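Local coordinates for AB hydrolase-1 domain-containing protein (Streptococcus mutans, PDB 4L9A) that probably hydrolyses carboxylic esters, as a member of the alpha/beta hydrolase family with the character of a carboxylesterase, at residues 20-28 and 33-41; 40-50 and 109-120. All blocks are in the same frame, centred on the assembly; numbering follows the deposited sequence.

Contact 1. Residues 20-28 and 33-41; sequences ALNKEMVNT and IYTCHREGN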
loop_
_atom_site.group_PDB
_atom_site.type_symbol
_atom_site.label_atom_id
_atom_site.label_comp_id
_atom_site.label_asym_id
_atom_site.label_seq_id
_atom_site.Cartn_x
_atom_site.Cartn_y
_atom_site.Cartn_z
ATOM N N ALA A 20 14.989 13.999 6.517
ATOM C CA ALA A 20 14.881 12.552 6.384
ATOM C C ALA A 20 13.770 12.011 7.278
ATOM O O ALA A 20 13.090 12.777 7.963
ATOM C CB ALA A 20 16.209 11.882 6.717
ATOM N N LEU A 21 13.589 10.693 7.266
ATOM C CA LEU A 21 12.531 10.061 8.045
ATOM C C LEU A 21 13.090 9.418 9.312
ATOM O O LEU A 21 14.167 8.828 9.293
ATOM C CB LEU A 21 11.805 8.995 7.211
ATOM C CG LEU A 21 10.697 9.390 6.225
ATOM C CD1 LEU A 21 10.821 10.798 5.706
ATOM C CD2 LEU A 21 10.601 8.366 5.087
ATOM N N ASN A 22 12.343 9.519 10.405
ATOM C CA ASN A 22 12.717 8.848 11.645
ATOM C C ASN A 22 12.189 7.415 11.679
ATOM O O ASN A 22 10.991 7.161 11.484
ATOM C CB ASN A 22 12.218 9.640 12.850
ATOM C CG ASN A 22 12.729 11.067 12.855
ATOM O OD1 ASN A 22 13.915 11.314 12.629
ATOM N ND2 ASN A 22 11.829 12.020 13.099
ATOM N N LYS A 23 13.099 6.476 11.909
ATOM C CA LYS A 23 12.759 5.066 11.996
ATOM C C LYS A 23 12.374 4.732 13.433
ATOM O O LYS A 23 13.048 5.152 14.373
ATOM C CB LYS A 23 13.958 4.217 11.562
ATOM C CG LYS A 23 14.522 4.612 10.196
ATOM C CD LYS A 23 15.759 3.804 9.834
ATOM C CE LYS A 23 16.317 4.221 8.479
ATOM N NZ LYS A 23 17.574 3.482 8.151
ATOM N N GLU A 24 11.291 3.986 13.609
ATOM C CA GLU A 24 10.868 3.585 14.945
ATOM C C GLU A 24 10.054 2.303 14.937
ATOM O O GLU A 24 9.099 2.161 14.154
ATOM C CB GLU A 24 10.063 4.704 15.613
ATOM C CG GLU A 24 9.579 4.382 17.027
ATOM C CD GLU A 24 8.758 5.513 17.637
ATOM O OE1 GLU A 24 8.663 6.590 17.011
ATOM O OE2 GLU A 24 8.201 5.322 18.738
HETATM N N MSE A 25 10.438 1.368 15.804
HETATM C CA MSE A 25 9.611 0.200 16.090
HETATM C C MSE A 25 8.537 0.631 17.070
HETATM O O MSE A 25 8.839 0.934 18.215
HETATM C CB MSE A 25 10.437 -0.932 16.716
HETATM C CG MSE A 25 11.403 -1.619 15.772
HETATM SE SE MSE A 25 10.496 -2.612 14.319
HETATM C CE MSE A 25 11.558 -4.275 14.420
ATOM N N VAL A 26 7.284 0.671 16.620
ATOM C CA VAL A 26 6.183 1.049 17.499
ATOM C C VAL A 26 5.526 -0.205 18.070
ATOM O O VAL A 26 5.285 -1.166 17.345
ATOM C CB VAL A 26 5.122 1.869 16.727
ATOM C CG1 VAL A 26 3.975 2.258 17.649
ATOM C CG2 VAL A 26 5.772 3.091 16.115
ATOM N N ASN A 27 5.231 -0.197 19.362
ATOM C CA ASN A 27 4.612 -1.363 19.987
ATOM C C ASN A 27 3.133 -1.514 19.647
ATOM O O ASN A 27 2.394 -0.529 19.634
ATOM C CB ASN A 27 4.796 -1.321 21.502
ATOM C CG ASN A 27 6.231 -1.584 21.916
ATOM O OD1 ASN A 27 6.927 -2.396 21.301
ATOM N ND2 ASN A 27 6.679 -0.894 22.964
ATOM N N THR A 28 2.710 -2.743 19.353
ATOM C CA THR A 28 1.286 -3.035 19.130
ATOM C C THR A 28 0.909 -4.387 19.717
ATOM O O THR A 28 1.776 -5.141 20.156
ATOM C CB THR A 28 0.903 -3.074 17.625
ATOM O OG1 THR A 28 1.305 -4.328 17.051
ATOM C CG2 THR A 28 1.537 -1.922 16.858
ATOM N N ILE A 33 6.108 -2.947 15.263
ATOM C CA ILE A 33 5.878 -2.686 13.840
ATOM C C ILE A 33 6.835 -1.585 13.404
ATOM O O ILE A 33 6.913 -0.549 14.037
ATOM C CB ILE A 33 4.427 -2.272 13.581
ATOM C CG1 ILE A 33 3.480 -3.405 13.988
ATOM C CG2 ILE A 33 4.212 -1.896 12.093
ATOM C CD1 ILE A 33 3.535 -4.648 13.037
ATOM N N TYR A 34 7.565 -1.824 12.325
ATOM C CA TYR A 34 8.490 -0.834 11.790
ATOM C C TYR A 34 7.780 0.325 11.087
ATOM O O TYR A 34 6.940 0.130 10.190
ATOM C CB TYR A 34 9.446 -1.518 10.826
ATOM C CG TYR A 34 10.502 -0.630 10.203
ATOM C CD1 TYR A 34 11.698 -0.377 10.870
ATOM C CD2 TYR A 34 10.326 -0.094 8.926
ATOM C CE1 TYR A 34 12.678 0.405 10.301
ATOM C CE2 TYR A 34 11.313 0.688 8.338
ATOM C CZ TYR A 34 12.485 0.934 9.035
ATOM O OH TYR A 34 13.472 1.709 8.475
ATOM N N THR A 35 8.130 1.535 11.498
ATOM C CA THR A 35 7.582 2.741 10.892
ATOM C C THR A 35 8.683 3.724 10.539
ATOM O O THR A 35 9.764 3.700 11.140
ATOM C CB THR A 35 6.617 3.470 11.844
ATOM O OG1 THR A 35 7.341 3.960 12.972
ATOM C CG2 THR A 35 5.502 2.540 12.330
ATOM N N CYS A 36 8.394 4.590 9.570
ATOM C CA CYS A 36 9.230 5.743 9.267
ATOM C C CYS A 36 8.328 6.959 9.277
ATOM O O CYS A 36 7.230 6.921 8.724
ATOM C CB CYS A 36 9.893 5.604 7.901
ATOM S SG CYS A 36 10.951 4.167 7.753
ATOM N N HIS A 37 8.787 8.047 9.880
ATOM C CA HIS A 37 7.880 9.145 10.196
ATOM C C HIS A 37 8.503 10.537 10.074
ATOM O O HIS A 37 9.664 10.745 10.417
ATOM C CB HIS A 37 7.330 8.949 11.614
ATOM C CG HIS A 37 6.536 10.111 12.125
ATOM N ND1 HIS A 37 7.078 11.083 12.936
ATOM C CD2 HIS A 37 5.239 10.456 11.942
ATOM C CE1 HIS A 37 6.151 11.975 13.237
ATOM N NE2 HIS A 37 5.025 11.616 12.646
ATOM N N ARG A 38 7.706 11.480 9.590
ATOM C CA ARG A 38 8.095 12.881 9.514
ATOM C C ARG A 38 6.929 13.688 10.049
ATOM O O ARG A 38 5.776 13.438 9.690
ATOM C CB ARG A 38 8.362 13.280 8.058
ATOM C CG ARG A 38 8.866 14.692 7.881
ATOM C CD ARG A 38 9.362 14.916 6.472
ATOM N NE ARG A 38 8.294 15.305 5.551
ATOM C CZ ARG A 38 8.382 15.191 4.229
ATOM N NH1 ARG A 38 9.479 14.678 3.684
ATOM N NH2 ARG A 38 7.372 15.576 3.448
ATOM N N GLU A 39 7.220 14.655 10.908
ATOM C CA GLU A 39 6.183 15.529 11.438
ATOM C C GLU A 39 5.544 16.356 10.343
ATOM O O GLU A 39 6.159 16.630 9.316
ATOM C CB GLU A 39 6.757 16.470 12.505
ATOM C CG GLU A 39 6.755 15.886 13.902
ATOM C CD GLU A 39 5.355 15.553 14.385
ATOM O OE1 GLU A 39 4.378 16.059 13.785
ATOM O OE2 GLU A 39 5.231 14.777 15.357
ATOM N N GLY A 40 4.311 16.774 10.581
ATOM C CA GLY A 40 3.603 17.608 9.629
ATOM C C GLY A 40 2.153 17.203 9.481
ATOM O O GLY A 40 1.813 16.027 9.624
ATOM N N ASN A 41 1.306 18.188 9.192
ATOM C CA ASN A 41 -0.134 17.999 9.093
ATOM C C ASN A 41 -0.635 18.639 7.793
ATOM O O ASN A 41 -0.342 19.805 7.532
ATOM C CB ASN A 41 -0.797 18.661 10.303
ATOM C CG ASN A 41 -2.198 18.150 10.564
ATOM O OD1 ASN A 41 -2.428 16.943 10.648
ATOM N ND2 ASN A 41 -3.148 19.074 10.702
HETATM O O HOH W 1 8.858 6.349 12.744
HETATM O O HOH W 2 9.325 10.726 14.519
HETATM O O HOH W 3 16.358 0.351 8.746
#
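Thr35 reaches across to Glu24 with both its backbone and its side chain. Its CB lies 3.6 Å from Glu24 O, and from there the branches part. With chi1 at 66°, OG1 stands between the backbone N and the carbonyl carbon, which brings it to 2.8 Å from Glu24 O; Thr35 N donates to the same oxygen, so two bonds grip one carbonyl. OG1 also accepts from a water that donates to Asn22 O, a bridge between hydroxyl and neighbouring strand. The methyl CG2 turns to Val26, meeting its CG2 at 3.8 Å, with the two side chains at about a right angle. The backbone pairing is antiparallel: Asn22, Glu24 and Val26 form hydrogen-bonded pairs with His37, Thr35 and Ile33, and the short strand axes run at 150°. On the face of Lys23 and Met25, the Tyr34 ring has the selenium of the selenomethionine Met25 at its edge, near the ring plane. The extended Lys23 chain passes the hydroxyl, its CD 3.4 Å from Tyr34 OH. This is a beta hairpin, in which strand 22-26 is an outermost strand of the sheet and strand 33-38 pairs on with strand 71-75. Ile33 and Thr35 pack on Ile103 of helix 93-106, Glu24 OE2 is hydrogen-bonded to His106 NE2 at the end of that helix, and Cys36 touches Ala56 of helix 55-58 from the other face.

Contact 2. Residues 40-50 and 109-120; sequences GNPCFVFLSGA and FQSYLLCVHSIG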
loop_
_atom_site.group_PDB
_atom_site.type_symbol
_atom_site.label_atom_id
_atom_site.label_comp_id
_atom_site.label_asym_id
_atom_site.label_seq_id
_atom_site.Cartn_x
_atom_site.Cartn_y
_atom_site.Cartn_z
ATOM N N GLY A 40 4.311 16.774 10.581
ATOM C CA GLY A 40 3.603 17.608 9.629
ATOM C C GLY A 40 2.153 17.203 9.481
ATOM O O GLY A 40 1.813 16.027 9.624
ATOM N N ASN A 41 1.306 18.188 9.192
ATOM C CA ASN A 41 -0.134 17.999 9.093
ATOM C C ASN A 41 -0.635 18.639 7.793
ATOM O O ASN A 41 -0.342 19.805 7.532
ATOM C CB ASN A 41 -0.797 18.661 10.303
ATOM C CG ASN A 41 -2.198 18.150 10.564
ATOM O OD1 ASN A 41 -2.428 16.943 10.648
ATOM N ND2 ASN A 41 -3.148 19.074 10.702
ATOM N N PRO A 42 -1.376 17.879 6.960
ATOM C CA PRO A 42 -1.786 16.484 7.155
ATOM C C PRO A 42 -0.637 15.511 6.942
ATOM O O PRO A 42 0.419 15.873 6.425
ATOM C CB PRO A 42 -2.830 16.270 6.051
ATOM C CG PRO A 42 -2.410 17.197 4.965
ATOM C CD PRO A 42 -1.913 18.427 5.699
ATOM N N CYS A 43 -0.850 14.271 7.352
ATOM C CA CYS A 43 0.173 13.249 7.208
ATOM C C CYS A 43 -0.190 12.280 6.088
ATOM O O CYS A 43 -1.305 11.745 6.055
ATOM C CB CYS A 43 0.346 12.498 8.532
ATOM S SG CYS A 43 1.636 11.235 8.523
ATOM N N PHE A 44 0.745 12.071 5.170
ATOM C CA PHE A 44 0.603 11.005 4.179
ATOM C C PHE A 44 1.011 9.664 4.752
ATOM O O PHE A 44 2.190 9.433 5.071
ATOM C CB PHE A 44 1.392 11.317 2.909
ATOM C CG PHE A 44 0.572 12.005 1.845
ATOM C CD1 PHE A 44 0.226 11.343 0.675
ATOM C CD2 PHE A 44 0.126 13.303 2.032
ATOM C CE1 PHE A 44 -0.540 11.982 -0.303
ATOM C CE2 PHE A 44 -0.635 13.942 1.065
ATOM C CZ PHE A 44 -0.964 13.279 -0.103
ATOM N N VAL A 45 0.022 8.787 4.889
ATOM C CA VAL A 45 0.218 7.459 5.436
ATOM C C VAL A 45 0.324 6.449 4.291
ATOM O O VAL A 45 -0.569 6.369 3.438
ATOM C CB VAL A 45 -0.961 7.069 6.350
ATOM C CG1 VAL A 45 -0.805 5.637 6.828
ATOM C CG2 VAL A 45 -1.090 8.051 7.530
ATOM N N PHE A 46 1.407 5.680 4.274
ATOM C CA PHE A 46 1.644 4.714 3.196
ATOM C C PHE A 46 1.516 3.269 3.644
ATOM O O PHE A 46 2.066 2.865 4.679
ATOM C CB PHE A 46 3.041 4.919 2.595
ATOM C CG PHE A 46 3.232 6.265 1.964
ATOM C CD1 PHE A 46 2.979 6.455 0.612
ATOM C CD2 PHE A 46 3.650 7.348 2.725
ATOM C CE1 PHE A 46 3.154 7.701 0.031
ATOM C CE2 PHE A 46 3.826 8.600 2.151
ATOM C CZ PHE A 46 3.573 8.780 0.809
ATOM N N LEU A 47 0.816 2.481 2.836
ATOM C CA LEU A 47 0.726 1.048 3.038
ATOM C C LEU A 47 1.070 0.344 1.730
ATOM O O LEU A 47 0.592 0.722 0.664
ATOM C CB LEU A 47 -0.675 0.631 3.487
ATOM C CG LEU A 47 -1.249 1.192 4.786
ATOM C CD1 LEU A 47 -2.733 0.819 4.907
ATOM C CD2 LEU A 47 -0.443 0.715 6.015
ATOM N N SER A 48 1.898 -0.687 1.832
ATOM C CA SER A 48 2.362 -1.415 0.673
ATOM C C SER A 48 1.402 -2.530 0.299
ATOM O O SER A 48 0.434 -2.818 1.021
ATOM C CB SER A 48 3.756 -1.987 0.960
ATOM O OG SER A 48 4.663 -0.920 1.132
ATOM N N GLY A 49 1.665 -3.150 -0.840
ATOM C CA GLY A 49 0.940 -4.346 -1.220
ATOM C C GLY A 49 1.631 -5.529 -0.577
ATOM O O GLY A 49 2.339 -5.388 0.419
ATOM N N ALA A 50 1.413 -6.701 -1.146
ATOM C CA ALA A 50 2.008 -7.921 -0.645
ATOM C C ALA A 50 3.387 -7.945 -1.257
ATOM O O ALA A 50 3.561 -7.658 -2.443
ATOM C CB ALA A 50 1.190 -9.151 -1.082
ATOM N N PHE A 109 -0.049 14.009 14.185
ATOM C CA PHE A 109 -0.897 14.503 13.095
ATOM C C PHE A 109 -2.384 14.381 13.423
ATOM O O PHE A 109 -2.813 13.405 14.032
ATOM C CB PHE A 109 -0.566 13.812 11.767
ATOM C CG PHE A 109 -0.923 12.350 11.718
ATOM C CD1 PHE A 109 -0.010 11.383 12.112
ATOM C CD2 PHE A 109 -2.157 11.939 11.228
ATOM C CE1 PHE A 109 -0.330 10.023 12.039
ATOM C CE2 PHE A 109 -2.489 10.589 11.153
ATOM C CZ PHE A 109 -1.566 9.625 11.561
ATOM N N GLN A 110 -3.165 15.385 13.042
ATOM C CA GLN A 110 -4.597 15.348 13.316
ATOM C C GLN A 110 -5.427 14.951 12.084
ATOM O O GLN A 110 -6.544 14.450 12.214
ATOM C CB GLN A 110 -5.081 16.672 13.916
ATOM C CG GLN A 110 -4.750 16.807 15.401
ATOM C CD GLN A 110 -5.142 15.565 16.190
ATOM O OE1 GLN A 110 -6.174 14.948 15.922
ATOM N NE2 GLN A 110 -4.306 15.181 17.151
ATOM N N SER A 111 -4.875 15.172 10.897
ATOM C CA SER A 111 -5.526 14.726 9.661
ATOM C C SER A 111 -4.537 13.976 8.770
ATOM O O SER A 111 -3.314 14.115 8.921
ATOM C CB SER A 111 -6.130 15.910 8.914
ATOM O OG SER A 111 -5.121 16.841 8.571
ATOM N N TYR A 112 -5.055 13.169 7.847
ATOM C CA TYR A 112 -4.184 12.365 7.008
ATOM C C TYR A 112 -4.791 12.044 5.646
ATOM O O TYR A 112 -6.001 12.175 5.436
ATOM C CB TYR A 112 -3.849 11.057 7.720
ATOM C CG TYR A 112 -5.038 10.138 7.864
ATOM C CD1 TYR A 112 -6.005 10.365 8.842
ATOM C CD2 TYR A 112 -5.201 9.054 7.021
ATOM C CE1 TYR A 112 -7.102 9.521 8.978
ATOM C CE2 TYR A 112 -6.293 8.201 7.141
ATOM C CZ TYR A 112 -7.241 8.441 8.118
ATOM O OH TYR A 112 -8.322 7.590 8.237
ATOM N N LEU A 113 -3.925 11.634 4.730
ATOM C CA LEU A 113 -4.340 10.969 3.500
ATOM C C LEU A 113 -3.667 9.611 3.490
ATOM O O LEU A 113 -2.524 9.472 3.928
ATOM C CB LEU A 113 -3.923 11.763 2.263
ATOM C CG LEU A 113 -4.700 13.046 1.970
ATOM C CD1 LEU A 113 -4.150 14.192 2.802
ATOM C CD2 LEU A 113 -4.618 13.374 0.486
ATOM N N LEU A 114 -4.393 8.604 3.027
ATOM C CA LEU A 114 -3.847 7.266 2.876
ATOM C C LEU A 114 -3.399 7.074 1.436
ATOM O O LEU A 114 -4.138 7.405 0.506
ATOM C CB LEU A 114 -4.913 6.228 3.210
ATOM C CG LEU A 114 -4.917 5.731 4.652
ATOM C CD1 LEU A 114 -6.222 5.012 4.987
ATOM C CD2 LEU A 114 -3.705 4.838 4.879
ATOM N N CYS A 115 -2.195 6.539 1.255
ATOM C CA CYS A 115 -1.685 6.210 -0.069
ATOM C C CYS A 115 -1.268 4.753 -0.024
ATOM O O CYS A 115 -0.391 4.377 0.751
ATOM C CB CYS A 115 -0.488 7.101 -0.437
ATOM S SG CYS A 115 0.256 6.751 -2.083
ATOM N N VAL A 116 -1.913 3.916 -0.826
ATOM C CA VAL A 116 -1.647 2.486 -0.736
ATOM C C VAL A 116 -1.447 1.867 -2.101
ATOM O O VAL A 116 -1.925 2.394 -3.128
ATOM C CB VAL A 116 -2.797 1.742 -0.007
ATOM C CG1 VAL A 116 -3.202 2.492 1.247
ATOM C CG2 VAL A 116 -4.022 1.579 -0.947
ATOM N N HIS A 117 -0.743 0.742 -2.104
ATOM C CA HIS A 117 -0.628 -0.095 -3.287
ATOM C C HIS A 117 -1.321 -1.421 -3.018
ATOM O O HIS A 117 -1.202 -1.976 -1.927
ATOM C CB HIS A 117 0.848 -0.337 -3.627
ATOM C CG HIS A 117 1.056 -1.197 -4.830
ATOM N ND1 HIS A 117 1.781 -2.371 -4.796
ATOM C CD2 HIS A 117 0.626 -1.060 -6.108
ATOM C CE1 HIS A 117 1.797 -2.912 -6.000
ATOM N NE2 HIS A 117 1.099 -2.137 -6.816
ATOM N N SER A 118 -2.088 -1.903 -3.993
ATOM C CA SER A 118 -2.527 -3.286 -3.981
ATOM C C SER A 118 -3.261 -3.671 -2.681
ATOM O O SER A 118 -4.247 -3.037 -2.304
ATOM C CB SER A 118 -1.297 -4.183 -4.203
ATOM O OG SER A 118 -1.657 -5.488 -4.590
ATOM N N ILE A 119 -2.773 -4.702 -1.996
ATOM C CA ILE A 119 -3.505 -5.281 -0.870
ATOM C C ILE A 119 -3.694 -4.298 0.294
ATOM O O ILE A 119 -4.591 -4.476 1.134
ATOM C CB ILE A 119 -2.851 -6.603 -0.374
ATOM C CG1 ILE A 119 -3.887 -7.524 0.260
ATOM C CG2 ILE A 119 -1.675 -6.346 0.561
ATOM C CD1 ILE A 119 -4.778 -8.197 -0.761
ATOM N N GLY A 120 -2.863 -3.260 0.329
ATOM C CA GLY A 120 -3.016 -2.204 1.319
ATOM C C GLY A 120 -4.391 -1.547 1.279
ATOM O O GLY A 120 -4.795 -0.872 2.231
HETATM O O HOH W 4 3.695 -2.650 -2.726
#
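Cys43 lies over one face of the Phe109 ring: its CB is 3.8 Å from the ring centroid, and SG follows at 4.2 Å as a sulfur-aromatic contact. Phe44 and Leu113 meet on the reverse side of the sheet, where Leu113 CB stands over the centre of the Phe44 ring. Further along, Cys115 CB approaches Phe46 CD1 at 3.7 Å. Back on the Cys43 face, Val45 and Leu114 lie side by side, CG1 to CD2 3.6 Å. Behind these side chains, six backbone bonds from Cys43 N to His117 N set the parallel register. At the start of the pair Asn41, CG anti to the backbone N (chi1 -161°), sends OD1 to two amides: Ser111 N meets it in the carbonyl plane on a lone pair at 3.0 Å, Gln110 N from above that plane at 2.9 Å. At the other end a water accepts from Gly49 N and bonds His117 ND1, while His117 NE2 is hydrogen-bonded to His268 O. In the outer shell, Leu114 and Val116 rest on Ala124 of helix 120-130, while Phe44 and Phe46 bond through their backbones to strand 71-75. Ser118, in the type II' turn 117-120 between strand 111-117 and that helix, has phi/psi 55°/-124°, consistent with the nucleophile elbow of this fold. Between the ends side-chain contacts are apolar, so cross-strand polar bonding falls to the backbone; side-chain oxygen and nitrogen enter at Asn41 and His117.

In the fold
Contacts 1 and 2 belong to one mixed sheet and follow each other in the chain, sharing Gly40 and Asn41, with centres 12 Å apart. Contact 1 is the partly buried margin, about 16 Å from the chain centre to its own centre; contact 2 is interior, at about 8 Å. Strand 71-75 lies between strands 33-38 and 43-47 in the sheet, so the two pairings have no strand in common. Their chemistry follows their place: the antiparallel hairpin has three bridging waters along it and exposed polar chains, whereas the parallel pair is lined with aromatic, aliphatic and cysteine side chains, has its bridging water at one end, and leads into the turn at helix 120-130.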